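Local coordinates for purine nucleoside phosphorylase (Thermus thermophilus, PDB 6TK9), which probably catalyses the reversible phosphorolysis of purine nucleosides such as inosine and guanosine to the free base and ribose 1-phosphate, at residues Asp4-Gln7 against Glu8-Tyr12; Ala42-Pro45 against Tyr46-Pro50; Leu66-Glu70 against Gly71-Leu75. One frame throughout, in Å; residues are numbered along the deposited sequence.

Contact 1 (Asp4-Gln7 against Glu8-Tyr12)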
ATOM      1  N   ASP A   4      -9.056 -30.842  32.275  1.00 53.51           N
ATOM      2  CA  ASP A   4      -8.686 -32.001  33.131  1.00 55.46           C
ATOM      3  C   ASP A   4      -7.165 -32.198  33.009  1.00 53.51           C
ATOM      4  O   ASP A   4      -6.519 -32.484  34.033  1.00 60.55           O
ATOM      5  CB  ASP A   4      -9.549 -33.232  32.818  1.00 54.21           C
ATOM      6  CG  ASP A   4     -11.035 -33.033  33.111  1.00 56.32           C
ATOM      7  OD1 ASP A   4     -11.357 -32.315  34.068  1.00 56.15           O
ATOM      8  OD2 ASP A   4     -11.860 -33.571  32.366  1.00 58.19           O
ATOM      9  N   LYS A   5      -6.616 -31.975  31.819  1.00 51.72           N
ATOM     10  CA  LYS A   5      -5.158 -31.961  31.534  1.00 54.26           C
ATOM     11  C   LYS A   5      -4.497 -30.826  32.325  1.00 56.64           C
ATOM     12  O   LYS A   5      -3.389 -31.049  32.840  1.00 59.82           O
ATOM     13  CB  LYS A   5      -4.888 -31.718  30.046  1.00 56.31           C
ATOM     14  CG  LYS A   5      -4.786 -32.944  29.153  1.00 58.59           C
ATOM     15  CD  LYS A   5      -4.145 -32.620  27.801  1.00 61.33           C
ATOM     16  CE  LYS A   5      -4.286 -33.716  26.767  1.00 65.62           C
ATOM     17  NZ  LYS A   5      -4.093 -33.195  25.389  1.00 67.92           N
ATOM     18  N   ILE A   6      -5.126 -29.646  32.352  1.00 55.06           N
ATOM     19  CA  ILE A   6      -4.621 -28.436  33.063  1.00 50.66           C
ATOM     20  C   ILE A   6      -4.554 -28.756  34.561  1.00 50.82           C
ATOM     21  O   ILE A   6      -3.485 -28.568  35.150  1.00 60.28           O
ATOM     22  CB  ILE A   6      -5.490 -27.196  32.754  1.00 45.87           C
ATOM     23  CG1 ILE A   6      -5.282 -26.706  31.325  1.00 44.34           C
ATOM     24  CG2 ILE A   6      -5.246 -26.070  33.743  1.00 46.76           C
ATOM     25  CD1 ILE A   6      -6.247 -25.605  30.933  1.00 47.26           C
ATOM     26  N   GLN A   7      -5.644 -29.249  35.145  1.00 51.38           N
ATOM     27  CA  GLN A   7      -5.719 -29.604  36.587  1.00 53.10           C
ATOM     28  C   GLN A   7      -4.722 -30.732  36.909  1.00 51.01           C
ATOM     29  O   GLN A   7      -4.169 -30.698  38.009  1.00 54.67           O
ATOM     30  CB  GLN A   7      -7.157 -29.946  36.985  1.00 56.50           C
ATOM     31  CG  GLN A   7      -8.110 -28.743  37.024  1.00 61.29           C
ATOM     32  CD  GLN A   7      -7.649 -27.570  37.864  1.00 62.23           C
ATOM     33  OE1 GLN A   7      -7.187 -27.718  38.996  1.00 66.28           O
ATOM     34  NE2 GLN A   7      -7.775 -26.374  37.309  1.00 64.42           N
ATOM     35  N   GLU A   8      -4.485 -31.685  36.003  1.00 48.79           N
ATOM     36  CA  GLU A   8      -3.460 -32.737  36.200  1.00 51.87           C
ATOM     37  C   GLU A   8      -2.133 -32.022  36.441  1.00 53.57           C
ATOM     38  O   GLU A   8      -1.428 -32.397  37.402  1.00 62.55           O
ATOM     39  CB  GLU A   8      -3.345 -33.712  35.022  1.00 55.48           C
ATOM     40  CG  GLU A   8      -4.261 -34.929  35.097  1.00 58.97           C
ATOM     41  CD  GLU A   8      -3.710 -36.223  34.497  1.00 65.85           C
ATOM     42  OE1 GLU A   8      -2.768 -36.158  33.693  1.00 69.45           O
ATOM     43  OE2 GLU A   8      -4.230 -37.314  34.838  1.00 71.55           O
ATOM     44  N   ALA A   9      -1.839 -31.003  35.628  1.00 53.14           N
ATOM     45  CA  ALA A   9      -0.564 -30.240  35.657  1.00 51.03           C
ATOM     46  C   ALA A   9      -0.550 -29.307  36.872  1.00 45.73           C
ATOM     47  O   ALA A   9       0.450 -29.287  37.581  1.00 47.80           O
ATOM     48  CB  ALA A   9      -0.346 -29.482  34.365  1.00 46.77           C
ATOM     49  N   VAL A  10      -1.615 -28.552  37.105  1.00 43.65           N
ATOM     50  CA  VAL A  10      -1.704 -27.662  38.293  1.00 50.54           C
ATOM     51  C   VAL A  10      -1.382 -28.507  39.537  1.00 54.21           C
ATOM     52  O   VAL A  10      -0.413 -28.157  40.256  1.00 59.48           O
ATOM     53  CB  VAL A  10      -3.079 -26.976  38.387  1.00 53.90           C
ATOM     54  CG1 VAL A  10      -3.307 -26.313  39.739  1.00 51.98           C
ATOM     55  CG2 VAL A  10      -3.265 -25.969  37.265  1.00 54.48           C
ATOM     56  N   ALA A  11      -2.122 -29.605  39.733  1.00 55.61           N
ATOM     57  CA  ALA A  11      -1.994 -30.558  40.865  1.00 52.79           C
ATOM     58  C   ALA A  11      -0.541 -31.040  41.019  1.00 51.46           C
ATOM     59  O   ALA A  11      -0.060 -31.104  42.163  1.00 51.51           O
ATOM     60  CB  ALA A  11      -2.944 -31.719  40.679  1.00 48.81           C
ATOM     61  N   TYR A  12       0.149 -31.384  39.931  1.00 52.38           N
ATOM     62  CA  TYR A  12       1.544 -31.887  40.020  1.00 51.53           C
ATOM     63  C   TYR A  12       2.435 -30.786  40.610  1.00 54.05           C
ATOM     64  O   TYR A  12       3.324 -31.142  41.415  1.00 55.00           O
ATOM     65  CB  TYR A  12       2.067 -32.413  38.682  1.00 47.60           C
ATOM     66  CG  TYR A  12       3.483 -32.919  38.776  1.00 48.23           C
ATOM     67  CD1 TYR A  12       3.763 -34.206  39.210  1.00 47.87           C
ATOM     68  CD2 TYR A  12       4.554 -32.093  38.469  1.00 49.19           C
ATOM     69  CE1 TYR A  12       5.070 -34.663  39.319  1.00 48.21           C
ATOM     70  CE2 TYR A  12       5.865 -32.532  38.580  1.00 49.11           C
ATOM     71  CZ  TYR A  12       6.129 -33.819  39.020  1.00 49.87           C
ATOM     72  OH  TYR A  12       7.427 -34.243  39.127  1.00 48.75           O
TER
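Val10 N donates to Ile6 O at 2.7 Å, the shortest backbone bond of this stretch of helix and nearly straight, with 170° at the hydrogen. The donor lies close to the C=O direction of Ile6. Three further i to i+4 bonds, from Glu8 to Asp4, Ala9 to Lys5 and Ala11 to Gln7, show the regular alpha-helical repeat of helix 4-14. Val10 CG2 comes within 3.4 Å of Ile6 O and meets Ile6 CG2 at 4.0 Å. Both methyls are placed by the first torsions: chi1 of -71° puts Ile6 CG1 beside the backbone N and leaves CG2 anti to it, beside the carbonyl carbon, while Val10 sets CG2 beside its own N. Gln7 lies alongside Val10, and its bent chain brings OE1 to 4.2 Å from Val10 CG1, a loose approach. Ala11 CB stands 3.1 Å from Gln7 O. Beyond the helix, Ile6 packs on Phe94 and Phe101 of helix 94-102, and Ala9 on Phe94 and Val98, whereas Glu8 OE1 is hydrogen-bonded to His51 NE2. The helix is therefore amphipathic: Ile6, Ala9 and Val10 are buried, Asp4, Glu8 and Ala11 are exposed, and the main-chain bonds carry the polar pairing along the helix.

Contact 2 (Ala42-Pro45 against Tyr46-Pro50)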
ATOM      1  N   ALA A  42      10.397 -23.435  44.143  1.00 44.65           N
ATOM      2  CA  ALA A  42      10.334 -24.647  43.288  1.00 45.51           C
ATOM      3  C   ALA A  42      11.040 -24.390  41.957  1.00 46.88           C
ATOM      4  O   ALA A  42      11.061 -23.228  41.511  1.00 48.53           O
ATOM      5  CB  ALA A  42       8.903 -25.045  43.032  1.00 49.10           C
ATOM      6  N   GLU A  43      11.589 -25.452  41.366  1.00 44.84           N
ATOM      7  CA  GLU A  43      12.267 -25.459  40.046  1.00 50.80           C
ATOM      8  C   GLU A  43      11.977 -26.819  39.391  1.00 55.44           C
ATOM      9  O   GLU A  43      12.709 -27.788  39.687  1.00 60.90           O
ATOM     10  CB  GLU A  43      13.766 -25.164  40.195  1.00 52.19           C
ATOM     11  CG  GLU A  43      14.565 -25.307  38.898  1.00 56.53           C
ATOM     12  CD  GLU A  43      15.930 -24.621  38.854  1.00 59.11           C
ATOM     13  OE1 GLU A  43      16.349 -24.078  39.890  1.00 62.85           O
ATOM     14  OE2 GLU A  43      16.576 -24.627  37.776  1.00 59.38           O
ATOM     15  N   ILE A  44      10.935 -26.885  38.552  1.00 52.34           N
ATOM     16  CA  ILE A  44      10.457 -28.125  37.872  1.00 48.12           C
ATOM     17  C   ILE A  44      10.749 -28.052  36.375  1.00 47.03           C
ATOM     18  O   ILE A  44      10.159 -27.245  35.663  1.00 47.97           O
ATOM     19  CB  ILE A  44       8.955 -28.315  38.130  1.00 49.38           C
ATOM     20  CG1 ILE A  44       8.573 -27.999  39.581  1.00 48.13           C
ATOM     21  CG2 ILE A  44       8.543 -29.718  37.710  1.00 51.32           C
ATOM     22  CD1 ILE A  44       7.141 -27.578  39.751  1.00 49.00           C
ATOM     23  N   PRO A  45      11.609 -28.936  35.823  1.00 48.18           N
ATOM     24  CA  PRO A  45      11.764 -29.032  34.372  1.00 47.36           C
ATOM     25  C   PRO A  45      10.445 -29.450  33.700  1.00 47.99           C
ATOM     26  O   PRO A  45       9.649 -30.152  34.309  1.00 50.99           O
ATOM     27  CB  PRO A  45      12.851 -30.089  34.135  1.00 47.87           C
ATOM     28  CG  PRO A  45      13.097 -30.749  35.485  1.00 49.35           C
ATOM     29  CD  PRO A  45      12.419 -29.916  36.550  1.00 46.70           C
ATOM     30  N   TYR A  46      10.238 -29.010  32.458  1.00 47.31           N
ATOM     31  CA  TYR A  46       8.955 -29.146  31.717  1.00 46.17           C
ATOM     32  C   TYR A  46       8.617 -30.634  31.537  1.00 48.85           C
ATOM     33  O   TYR A  46       7.423 -31.002  31.740  1.00 43.15           O
ATOM     34  CB  TYR A  46       9.045 -28.371  30.405  1.00 44.98           C
ATOM     35  CG  TYR A  46       9.077 -26.864  30.529  1.00 45.36           C
ATOM     36  CD1 TYR A  46       8.754 -26.214  31.710  1.00 40.91           C
ATOM     37  CD2 TYR A  46       9.364 -26.076  29.421  1.00 45.94           C
ATOM     38  CE1 TYR A  46       8.780 -24.831  31.800  1.00 42.97           C
ATOM     39  CE2 TYR A  46       9.369 -24.694  29.487  1.00 45.04           C
ATOM     40  CZ  TYR A  46       9.067 -24.067  30.682  1.00 43.25           C
ATOM     41  OH  TYR A  46       9.071 -22.707  30.750  1.00 40.88           O
ATOM     42  N   GLY A  47       9.646 -31.455  31.257  1.00 45.27           N
ATOM     43  CA  GLY A  47       9.545 -32.904  31.002  1.00 46.84           C
ATOM     44  C   GLY A  47       8.835 -33.675  32.103  1.00 45.88           C
ATOM     45  O   GLY A  47       8.280 -34.730  31.801  1.00 49.92           O
ATOM     46  N   GLU A  48       8.886 -33.185  33.336  1.00 50.87           N
ATOM     47  CA  GLU A  48       8.318 -33.846  34.541  1.00 55.12           C
ATOM     48  C   GLU A  48       6.860 -33.432  34.759  1.00 54.22           C
ATOM     49  O   GLU A  48       6.207 -34.098  35.580  1.00 54.70           O
ATOM     50  CB  GLU A  48       9.111 -33.471  35.800  1.00 58.27           C
ATOM     51  CG  GLU A  48      10.501 -34.097  35.888  1.00 60.80           C
ATOM     52  CD  GLU A  48      11.336 -33.650  37.085  1.00 63.04           C
ATOM     53  OE1 GLU A  48      10.740 -33.100  38.076  1.00 56.99           O
ATOM     54  OE2 GLU A  48      12.589 -33.829  37.018  1.00 63.02           O
ATOM     55  N   ILE A  49       6.387 -32.341  34.137  1.00 51.43           N
ATOM     56  CA  ILE A  49       4.996 -31.837  34.358  1.00 49.91           C
ATOM     57  C   ILE A  49       4.074 -32.520  33.354  1.00 48.99           C
ATOM     58  O   ILE A  49       4.302 -32.480  32.150  1.00 45.61           O
ATOM     59  CB  ILE A  49       4.878 -30.300  34.255  1.00 54.49           C
ATOM     60  CG1 ILE A  49       5.893 -29.567  35.131  1.00 52.07           C
ATOM     61  CG2 ILE A  49       3.453 -29.847  34.568  1.00 53.49           C
ATOM     62  CD1 ILE A  49       5.920 -28.077  34.884  1.00 53.95           C
ATOM     63  N   PRO A  50       2.991 -33.164  33.820  1.00 51.27           N
ATOM     64  CA  PRO A  50       2.025 -33.780  32.917  1.00 50.81           C
ATOM     65  C   PRO A  50       1.574 -32.853  31.781  1.00 46.84           C
ATOM     66  O   PRO A  50       1.149 -31.780  32.063  1.00 43.26           O
ATOM     67  CB  PRO A  50       0.837 -34.096  33.843  1.00 55.44           C
ATOM     68  CG  PRO A  50       1.449 -34.284  35.207  1.00 52.67           C
ATOM     69  CD  PRO A  50       2.652 -33.360  35.237  1.00 54.62           C
TER
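Glu48 lays its carboxylate against the Pro45 ring, with OE2 3.5 Å from Pro45 CG and the carboxylate carbon CD 3.9 Å from Pro45 CD. The acid chain is extended beyond CG (chi2 176°), which lets it reach back over the turn to the ring. Its other oxygen, OE1, comes to 4.0 Å from Ile44 CG2, so the carboxylate borders carbon on both residues. That same Ile44 methyl meets Ile49 CG1 at 3.7 Å, the two isoleucine side chains running roughly perpendicular. On Ile49 the CG1 branch stands beside the backbone N, anti to the carbonyl carbon, and it also passes 3.9 Å from Pro45 O.

The backbone explains these meetings: strand 39-45 ends at Pro45 and the chain enters a short 3-10 segment, residues 46-48. Glu48 N donates to Pro45 O at 3.3 Å, an i to i+3 bond with 157° at the hydrogen, although the donor stands above the carbonyl plane. Ile49 N bonds Tyr46 O in the same i to i+3 pattern. An alanine in place of Pro45 would remove CG and CD, and would probably leave the Glu48 carboxylate without the ring surface it rests on and freer to turn.

Tyr46 directs its side chain elsewhere: its hydroxyl is hydrogen-bonded to Gly79 O, and its ring meets Phe52 with the planes at about 45°. Ile44 and Tyr46 also form backbone bonds with Leu64 and Gly62, which ties the end of strand 39-45 and the start of the turn to the antiparallel strand 63-66 and the residue just before it. The Ile49 side chain touches both Leu64 of strand 63-66 and Ala9 of helix 4-14.

Contact 3 (Leu66-Glu70 against Gly71-Leu75)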
ATOM      1  N   LEU A  66       9.006 -21.168  40.375  1.00 52.94           N
ATOM      2  CA  LEU A  66       8.157 -20.408  41.326  1.00 50.07           C
ATOM      3  C   LEU A  66       9.064 -19.790  42.386  1.00 48.25           C
ATOM      4  O   LEU A  66       9.983 -20.491  42.867  1.00 48.17           O
ATOM      5  CB  LEU A  66       7.125 -21.346  41.951  1.00 51.33           C
ATOM      6  CG  LEU A  66       6.012 -21.800  41.006  1.00 52.04           C
ATOM      7  CD1 LEU A  66       5.973 -23.311  40.904  1.00 57.02           C
ATOM      8  CD2 LEU A  66       4.660 -21.270  41.442  1.00 50.36           C
ATOM      9  N   GLY A  67       8.830 -18.522  42.720  1.00 46.87           N
ATOM     10  CA  GLY A  67       9.658 -17.808  43.703  1.00 44.28           C
ATOM     11  C   GLY A  67       9.377 -16.321  43.807  1.00 44.13           C
ATOM     12  O   GLY A  67       8.257 -15.857  43.501  1.00 40.60           O
ATOM     13  N   ARG A  68      10.377 -15.601  44.299  1.00 47.11           N
ATOM     14  CA  ARG A  68      10.288 -14.161  44.635  1.00 48.92           C
ATOM     15  C   ARG A  68      11.330 -13.452  43.766  1.00 43.81           C
ATOM     16  O   ARG A  68      12.468 -13.934  43.693  1.00 40.03           O
ATOM     17  CB  ARG A  68      10.484 -13.991  46.145  1.00 52.02           C
ATOM     18  CG  ARG A  68       9.963 -12.685  46.725  1.00 53.23           C
ATOM     19  CD  ARG A  68       9.798 -12.779  48.233  1.00 53.51           C
ATOM     20  NE  ARG A  68       8.581 -13.519  48.545  1.00 58.46           N
ATOM     21  CZ  ARG A  68       7.340 -13.010  48.524  1.00 61.59           C
ATOM     22  NH1 ARG A  68       6.299 -13.782  48.799  1.00 59.46           N
ATOM     23  NH2 ARG A  68       7.131 -11.739  48.210  1.00 61.54           N
ATOM     24  N   LEU A  69      10.905 -12.420  43.047  1.00 41.08           N
ATOM     25  CA  LEU A  69      11.775 -11.564  42.208  1.00 39.44           C
ATOM     26  C   LEU A  69      11.271 -10.138  42.446  1.00 39.69           C
ATOM     27  O   LEU A  69      10.048  -9.994  42.514  1.00 38.08           O
ATOM     28  CB  LEU A  69      11.654 -12.016  40.752  1.00 40.69           C
ATOM     29  CG  LEU A  69      12.545 -11.309  39.741  1.00 45.26           C
ATOM     30  CD1 LEU A  69      14.015 -11.580  40.017  1.00 47.75           C
ATOM     31  CD2 LEU A  69      12.177 -11.743  38.329  1.00 51.01           C
ATOM     32  N   GLU A  70      12.173  -9.186  42.714  1.00 40.08           N
ATOM     33  CA  GLU A  70      11.870  -7.761  43.023  1.00 44.42           C
ATOM     34  C   GLU A  70      10.753  -7.711  44.081  1.00 44.27           C
ATOM     35  O   GLU A  70       9.950  -6.753  44.078  1.00 48.99           O
ATOM     36  CB  GLU A  70      11.592  -7.006  41.717  1.00 39.74           C
ATOM     37  CG  GLU A  70      11.625  -5.497  41.844  1.00 41.65           C
ATOM     38  CD  GLU A  70      12.982  -4.822  41.969  1.00 45.33           C
ATOM     39  OE1 GLU A  70      13.988  -5.458  41.618  1.00 45.95           O
ATOM     40  OE2 GLU A  70      13.026  -3.636  42.414  1.00 51.63           O
ATOM     41  N   GLY A  71      10.738  -8.692  44.990  1.00 48.55           N
ATOM     42  CA  GLY A  71       9.783  -8.778  46.113  1.00 49.44           C
ATOM     43  C   GLY A  71       8.396  -9.260  45.711  1.00 50.31           C
ATOM     44  O   GLY A  71       7.532  -9.300  46.574  1.00 53.28           O
ATOM     45  N   LYS A  72       8.174  -9.625  44.451  1.00 57.74           N
ATOM     46  CA  LYS A  72       6.870 -10.146  43.975  1.00 57.97           C
ATOM     47  C   LYS A  72       6.920 -11.669  43.949  1.00 53.21           C
ATOM     48  O   LYS A  72       7.939 -12.253  43.584  1.00 50.54           O
ATOM     49  CB  LYS A  72       6.555  -9.581  42.590  1.00 64.07           C
ATOM     50  CG  LYS A  72       6.329  -8.076  42.560  1.00 74.75           C
ATOM     51  CD  LYS A  72       5.041  -7.618  43.228  1.00 82.18           C
ATOM     52  CE  LYS A  72       5.238  -6.350  44.034  1.00 87.47           C
ATOM     53  NZ  LYS A  72       4.074  -6.073  44.908  1.00 88.05           N
ATOM     54  N   PRO A  73       5.817 -12.353  44.330  1.00 50.24           N
ATOM     55  CA  PRO A  73       5.680 -13.788  44.069  1.00 49.48           C
ATOM     56  C   PRO A  73       5.444 -14.027  42.565  1.00 49.21           C
ATOM     57  O   PRO A  73       4.468 -13.512  42.038  1.00 48.75           O
ATOM     58  CB  PRO A  73       4.492 -14.242  44.943  1.00 49.35           C
ATOM     59  CG  PRO A  73       3.766 -12.962  45.366  1.00 52.63           C
ATOM     60  CD  PRO A  73       4.660 -11.780  45.033  1.00 49.55           C
ATOM     61  N   VAL A  74       6.325 -14.777  41.894  1.00 46.26           N
ATOM     62  CA  VAL A  74       6.325 -14.869  40.401  1.00 45.08           C
ATOM     63  C   VAL A  74       6.406 -16.329  39.946  1.00 48.79           C
ATOM     64  O   VAL A  74       7.041 -17.141  40.649  1.00 49.06           O
ATOM     65  CB  VAL A  74       7.443 -14.015  39.783  1.00 44.11           C
ATOM     66  CG1 VAL A  74       7.278 -12.561  40.175  1.00 47.12           C
ATOM     67  CG2 VAL A  74       8.833 -14.498  40.149  1.00 43.96           C
ATOM     68  N   LEU A  75       5.719 -16.638  38.834  1.00 51.97           N
ATOM     69  CA  LEU A  75       5.932 -17.839  37.981  1.00 47.55           C
ATOM     70  C   LEU A  75       6.834 -17.420  36.821  1.00 43.24           C
ATOM     71  O   LEU A  75       6.414 -16.567  36.037  1.00 40.94           O
ATOM     72  CB  LEU A  75       4.583 -18.353  37.469  1.00 49.88           C
ATOM     73  CG  LEU A  75       4.599 -19.726  36.792  1.00 52.51           C
ATOM     74  CD1 LEU A  75       5.055 -20.818  37.746  1.00 55.37           C
ATOM     75  CD2 LEU A  75       3.227 -20.077  36.257  1.00 54.24           C
TER
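Residues 66-69 and 72-75 pair in antiparallel fashion round a type I' turn from Leu69 to Lys72, with Gly67-Val74 and Leu69-Lys72 as the hydrogen-bonded pairs and Leu66-Leu75 and Arg68-Pro73 as the non-hydrogen-bonded ones, and the chain turns a corner at Gly67, between strands 63-66 and 68-69.

Leu66 and Leu75 run alongside each other in a common direction, and Leu75 CD1 nests against Leu66 CG at 3.5 Å. On Leu75, chi1 of -169° sets CG anti to the backbone N, and chi2 of 62° then turns CD1 toward Leu66. On the face shared by Leu69 and Val74, Leu69 CB meets Val74 CG2 at 3.8 Å. Arg68 bends at chi3, bringing NH2 to 3.0 Å from Gly71 O, which approaches the guanidinium rim close to the plane of the group, while Pro73 N lies over one guanidinium face. Pro73 CD is 4.0 Å from Arg68 NH2.

The Gly67-Val74 pair is held by Val74 N to Gly67 O at 2.7 Å, with 167° at the hydrogen; the return bond, Gly67 N to Val74 O, is longer. At the turn, Lys72 N reaches Leu69 O at 2.7 Å from above the carbonyl plane, whereas Leu69 N approaches Lys72 O in the carbonyl plane. Glu70 and Gly71 occupy the two central turn positions, both with positive phi, as a type I' turn requires.

Outside the hairpin, Leu69 packs on Leu268 of helix 257-270, and Lys72 NZ makes a salt bridge to the C-terminal carboxylate of Leu271. Apolar contacts therefore join the strands on both faces, while the lysine probably balances the charge of the chain terminus and ties the hairpin to the protein's C-terminal end.

Along the chain the three contacts come in series, from the N-terminal helix through the end of strand 39-45 to the hairpin entering strand 72-78. Contacts 1 and 2 have centres 12 Å apart and touch directly: Tyr12 CE2 lies 3.4 Å from Glu48 O, and Ala9 CB lies 3.6 Å from Pro50 O. Contacts 2 and 3, with centres 18 Å apart, reach the same mixed sheet, where a probable hydrogen bond joins Ala42 O to Leu66 N. Contacts 1 and 3 do not meet; their nearest atoms are about 8 Å apart. The 42-50 region thus bridges helix 4-14 and the sheet of the phosphorylase-superfamily fold.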